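Local coordinates for protein ribosomal RNA small subunit methyltransferase D (Haemophilus influenzae, PDB 2IFT) that probably methylates the N2 of guanine 966 in 16S ribosomal RNA of the assembled 30S particle, with S-adenosyl-L-methionine as methyl donor, at residues S55-G60 with K77-L82; Q123-V128 with N150-P155. One frame throughout, in Å; residues are numbered along the deposited sequence.

Interaction 1: S55-G60 with K77-L82; sequences SECLDG and KKVTFL
Leu58 and Leu82 meet through one methyl each, CD1 to CD2 at 3.6 Å, where strand 56-59 runs parallel to strand 78-82. Leu58 swings its CG opposite its own backbone N (chi1 168°), which carries CD1 across toward the neighbouring strand; the branched end lets one methyl reach over while the other stays on its own side. On the same face Thr80 turns OG1 away from its carbonyl carbon and beside its backbone N, and there a water bridges it to Cys57 O, to which the water donates. That oxygen also accepts from Thr80 N at 2.9 Å, the donor standing above the carbonyl plane, whereas Asp59 N approaches Thr80 O almost head-on. Further along this face, Glu56 and Lys78 suit a partly exposed margin: the carboxylate passes the aliphatic part of the lysine, OE2 to CB 4.1 Å, while the fully extended chain takes NZ onward to a long, weak ion pair with Glu107.

The opposite face carries Cys57, Val79 and Phe81, with the buried Asp59 among them. Cys57 CB touches Val79 CG2 at 4.1 Å, two small groups in a buried place, Val79 lying beneath helix 66-73. Val79 CG1 lies over one face of the Phe81 ring, toward its rim, and Asp59 CB approaches the same ring obliquely. Asp59 OD2 accepts from Gly68 N near the start of helix 66-73, which gives that buried oxygen a partner.

The pair is the core of a right-handed beta-alpha-beta crossover of the Rossmann-like methyltransferase fold. Helix 66-73 packs Ala71 and Leu72 on Val79 and sets Phe69 against Phe81; strand 106-109 flanks strand 78-82, and strand 126-131 flanks strand 56-59.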
# COMPACT_ATOMS: atom_id res chain seq x y z
N SER A 55 -0.29 -10.02 8.72
CA SER A 55 0.30 -9.46 7.51
C SER A 55 0.91 -8.08 7.72
O SER A 55 0.33 -7.21 8.37
CB SER A 55 -0.75 -9.42 6.40
OG SER A 55 -1.76 -8.49 6.71
N GLU A 56 2.10 -7.90 7.16
CA GLU A 56 2.81 -6.63 7.25
C GLU A 56 2.64 -5.91 5.92
O GLU A 56 2.88 -6.48 4.85
CB GLU A 56 4.28 -6.88 7.57
CG GLU A 56 4.48 -7.64 8.89
CD GLU A 56 5.91 -7.62 9.38
OE1 GLU A 56 6.78 -8.24 8.73
OE2 GLU A 56 6.16 -6.97 10.42
N CYS A 57 2.22 -4.65 6.00
CA CYS A 57 1.97 -3.86 4.80
C CYS A 57 2.86 -2.66 4.57
O CYS A 57 3.47 -2.10 5.49
CB CYS A 57 0.52 -3.38 4.82
SG CYS A 57 -0.64 -4.65 5.31
N LEU A 58 2.90 -2.26 3.31
CA LEU A 58 3.64 -1.11 2.85
C LEU A 58 2.65 -0.25 2.05
O LEU A 58 2.04 -0.72 1.10
CB LEU A 58 4.80 -1.51 1.93
CG LEU A 58 5.43 -0.32 1.19
CD1 LEU A 58 5.98 0.68 2.20
CD2 LEU A 58 6.55 -0.80 0.27
N ASP A 59 2.47 1.00 2.47
CA ASP A 59 1.62 1.91 1.74
C ASP A 59 2.70 2.77 1.12
O ASP A 59 3.22 3.70 1.76
CB ASP A 59 0.71 2.74 2.66
CG ASP A 59 -0.36 3.49 1.87
OD1 ASP A 59 -0.16 3.71 0.67
OD2 ASP A 59 -1.40 3.88 2.45
N GLY A 60 3.05 2.41 -0.11
CA GLY A 60 4.12 3.06 -0.85
C GLY A 60 4.16 4.56 -0.97
O GLY A 60 5.21 5.17 -0.81
N LYS A 77 -0.99 -6.95 10.82
CA LYS A 77 0.03 -7.03 11.83
C LYS A 77 0.78 -5.70 11.89
O LYS A 77 1.06 -5.17 12.96
CB LYS A 77 1.02 -8.15 11.55
CG LYS A 77 2.05 -8.29 12.66
CD LYS A 77 3.03 -9.42 12.42
CE LYS A 77 4.02 -9.50 13.57
NZ LYS A 77 5.02 -10.58 13.37
N LYS A 78 1.10 -5.16 10.72
CA LYS A 78 1.82 -3.89 10.66
C LYS A 78 1.68 -3.18 9.33
O LYS A 78 1.61 -3.80 8.27
CB LYS A 78 3.31 -4.10 10.95
CG LYS A 78 4.05 -2.79 11.20
CD LYS A 78 5.54 -3.01 11.43
CE LYS A 78 6.24 -1.71 11.79
NZ LYS A 78 7.72 -1.86 11.92
N VAL A 79 1.64 -1.86 9.41
CA VAL A 79 1.57 -1.03 8.22
C VAL A 79 2.68 0.01 8.33
O VAL A 79 2.85 0.64 9.37
CB VAL A 79 0.22 -0.30 8.10
CG1 VAL A 79 0.23 0.59 6.87
CG2 VAL A 79 -0.91 -1.31 8.01
N THR A 80 3.44 0.15 7.25
CA THR A 80 4.51 1.12 7.19
C THR A 80 4.07 2.11 6.11
O THR A 80 3.69 1.71 5.01
CB THR A 80 5.82 0.46 6.76
OG1 THR A 80 6.17 -0.53 7.73
CG2 THR A 80 6.94 1.48 6.67
N PHE A 81 4.11 3.40 6.45
CA PHE A 81 3.71 4.45 5.52
C PHE A 81 4.93 5.20 5.00
O PHE A 81 5.73 5.70 5.78
CB PHE A 81 2.79 5.47 6.20
CG PHE A 81 1.57 4.88 6.85
CD1 PHE A 81 1.66 4.19 8.06
CD2 PHE A 81 0.31 5.05 6.27
CE1 PHE A 81 0.51 3.70 8.69
CE2 PHE A 81 -0.84 4.56 6.90
CZ PHE A 81 -0.74 3.89 8.11
N LEU A 82 5.08 5.25 3.68
CA LEU A 82 6.18 5.97 3.05
C LEU A 82 5.63 7.26 2.47
O LEU A 82 4.69 7.26 1.67
CB LEU A 82 6.82 5.13 1.94
CG LEU A 82 8.08 4.37 2.36
CD1 LEU A 82 9.20 5.38 2.67
CD2 LEU A 82 7.79 3.52 3.58
O HOH W 1 4.87 -2.70 7.81

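Interaction 2: Q123-V128 with N150-P155; sequences QPHFDV and NNWLKP
Asn151 meets Pro124 through its backbone O, which receives a CA-H...O contact from Pro124 CA at 3.4 Å, while its ND2 turns to Gln121 O. Its positive phi (53°) suits asparagine, which tolerates this backbone shape just after helix 139-149. Trp152 comes next, and its O takes two N-H groups, His125 N at 2.8 Å from above the carbonyl plane and Phe126 N at 3.1 Å almost in line with the C=O. Its broad indole fills the buried side of an aromatic cluster with His125 and Phe126: the six-membered ring offers its edge to the face of His125, planes at 72°, and meets the Phe126 ring rim to rim, Trp152 CE3 to Phe126 CE1 3.5 Å, while NE1 bonds to Leu117 O. Leu153 forms a parallel bridge with Phe126, so the short strand 153-154, which follows helix 139-149 after a brief loop, lies beside the start of strand 126-131 of the Rossmann-like sheet. Lys154 N then donates to Phe126 O at 3.0 Å. Its chain passes Pro124 and, bent at chi3 (46°), brings NZ to Asp127 OD2 at 3.6 Å, a salt bridge at a partly exposed site; OD2 also accepts from Glu56 N. Pro155 O accepts a hydrogen bond from a water that also donates to Asp127 OD1.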
# COMPACT_ATOMS: atom_id res chain seq x y z
N GLN A 123 16.17 -9.62 4.23
CA GLN A 123 14.97 -10.40 4.50
C GLN A 123 13.74 -9.64 4.02
O GLN A 123 13.66 -8.43 4.16
CB GLN A 123 14.89 -10.63 6.01
CG GLN A 123 13.90 -11.67 6.45
CD GLN A 123 14.08 -12.01 7.91
OE1 GLN A 123 15.17 -12.42 8.34
NE2 GLN A 123 13.02 -11.86 8.70
N PRO A 124 12.76 -10.35 3.43
CA PRO A 124 11.54 -9.67 2.94
C PRO A 124 10.82 -8.95 4.08
O PRO A 124 10.96 -9.34 5.24
CB PRO A 124 10.72 -10.83 2.37
CG PRO A 124 11.75 -11.84 1.97
CD PRO A 124 12.72 -11.79 3.12
N HIS A 125 10.06 -7.91 3.77
CA HIS A 125 9.35 -7.19 4.82
C HIS A 125 7.84 -7.15 4.64
O HIS A 125 7.11 -7.03 5.62
CB HIS A 125 9.81 -5.73 4.90
CG HIS A 125 11.25 -5.54 5.27
ND1 HIS A 125 11.74 -4.34 5.75
CD2 HIS A 125 12.31 -6.38 5.20
CE1 HIS A 125 13.04 -4.45 5.96
NE2 HIS A 125 13.41 -5.68 5.64
N PHE A 126 7.36 -7.26 3.41
CA PHE A 126 5.94 -7.11 3.19
C PHE A 126 5.08 -8.21 2.59
O PHE A 126 5.46 -8.86 1.61
CB PHE A 126 5.73 -5.83 2.38
CG PHE A 126 6.50 -4.65 2.91
CD1 PHE A 126 7.56 -4.11 2.18
CD2 PHE A 126 6.17 -4.08 4.14
CE1 PHE A 126 8.29 -3.01 2.68
CE2 PHE A 126 6.89 -2.99 4.65
CZ PHE A 126 7.95 -2.46 3.91
N ASP A 127 3.92 -8.40 3.21
CA ASP A 127 2.90 -9.37 2.81
C ASP A 127 1.93 -8.66 1.88
O ASP A 127 1.30 -9.29 1.01
CB ASP A 127 2.12 -9.88 4.03
CG ASP A 127 2.95 -10.72 4.96
OD1 ASP A 127 3.22 -11.89 4.62
OD2 ASP A 127 3.34 -10.21 6.03
N VAL A 128 1.78 -7.35 2.07
CA VAL A 128 0.87 -6.56 1.24
C VAL A 128 1.46 -5.20 0.87
O VAL A 128 2.06 -4.52 1.71
CB VAL A 128 -0.49 -6.35 1.96
CG1 VAL A 128 -1.45 -5.60 1.06
CG2 VAL A 128 -1.09 -7.69 2.35
N ASN A 150 15.05 -5.65 -5.02
CA ASN A 150 15.65 -5.64 -3.71
C ASN A 150 15.08 -6.48 -2.57
O ASN A 150 15.16 -6.08 -1.41
CB ASN A 150 15.86 -4.19 -3.28
CG ASN A 150 16.74 -3.42 -4.26
OD1 ASN A 150 17.85 -3.85 -4.57
ND2 ASN A 150 16.25 -2.28 -4.74
N ASN A 151 14.51 -7.63 -2.91
CA ASN A 151 14.05 -8.58 -1.90
C ASN A 151 13.12 -8.00 -0.83
O ASN A 151 13.31 -8.24 0.35
CB ASN A 151 15.31 -9.17 -1.25
CG ASN A 151 15.05 -10.45 -0.47
OD1 ASN A 151 14.29 -11.31 -0.92
ND2 ASN A 151 15.71 -10.60 0.67
N TRP A 152 12.10 -7.25 -1.25
CA TRP A 152 11.18 -6.63 -0.30
C TRP A 152 9.95 -7.46 0.00
O TRP A 152 9.39 -7.37 1.09
CB TRP A 152 10.69 -5.29 -0.82
CG TRP A 152 11.71 -4.22 -0.80
CD1 TRP A 152 12.49 -3.82 -1.84
CD2 TRP A 152 12.09 -3.44 0.33
NE1 TRP A 152 13.34 -2.82 -1.42
CE2 TRP A 152 13.11 -2.57 -0.10
CE3 TRP A 152 11.66 -3.39 1.67
CZ2 TRP A 152 13.72 -1.65 0.77
CZ3 TRP A 152 12.27 -2.47 2.53
CH2 TRP A 152 13.29 -1.62 2.07
N LEU A 153 9.55 -8.25 -0.99
CA LEU A 153 8.34 -9.05 -0.89
C LEU A 153 8.48 -10.43 -0.34
O LEU A 153 9.37 -11.19 -0.71
CB LEU A 153 7.68 -9.13 -2.25
CG LEU A 153 7.31 -7.76 -2.81
CD1 LEU A 153 6.79 -7.95 -4.21
CD2 LEU A 153 6.28 -7.07 -1.92
N LYS A 154 7.55 -10.75 0.54
CA LYS A 154 7.50 -12.06 1.14
C LYS A 154 6.69 -12.92 0.19
O LYS A 154 5.87 -12.41 -0.60
CB LYS A 154 6.84 -11.94 2.50
CG LYS A 154 7.61 -10.96 3.37
CD LYS A 154 6.96 -10.77 4.72
CE LYS A 154 6.58 -12.09 5.32
NZ LYS A 154 6.39 -11.92 6.78
N PRO A 155 6.91 -14.24 0.22
CA PRO A 155 6.17 -15.12 -0.68
C PRO A 155 4.66 -14.93 -0.62
O PRO A 155 4.08 -14.75 0.45
CB PRO A 155 6.63 -16.52 -0.25
CG PRO A 155 7.03 -16.34 1.21
CD PRO A 155 7.75 -15.01 1.16
O HOH W 2 2.86 -12.97 1.94

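How the interactions relate
Interaction 1 comes first along the chain, both its segments preceding those of interaction 2, and their centres lie about 11 Å apart. Both reach the seven-stranded mixed sheet, in which strand 56-59 stands between strand 78-82 and strand 126-131. The junction is largely of backbone: Asp127 N lies 2.7 Å from Glu56 O and Leu58 N 2.9 Å from Val128 O, both probable hydrogen bonds, and the Asp127 carboxylate adds a bond from Glu56 N. Interaction 1 pairs two strands inside the sheet, its centre about 7 Å from the centre of the chain; interaction 2, centred about 13 Å from it, sets the short strand 153-154 beside the start of strand 126-131.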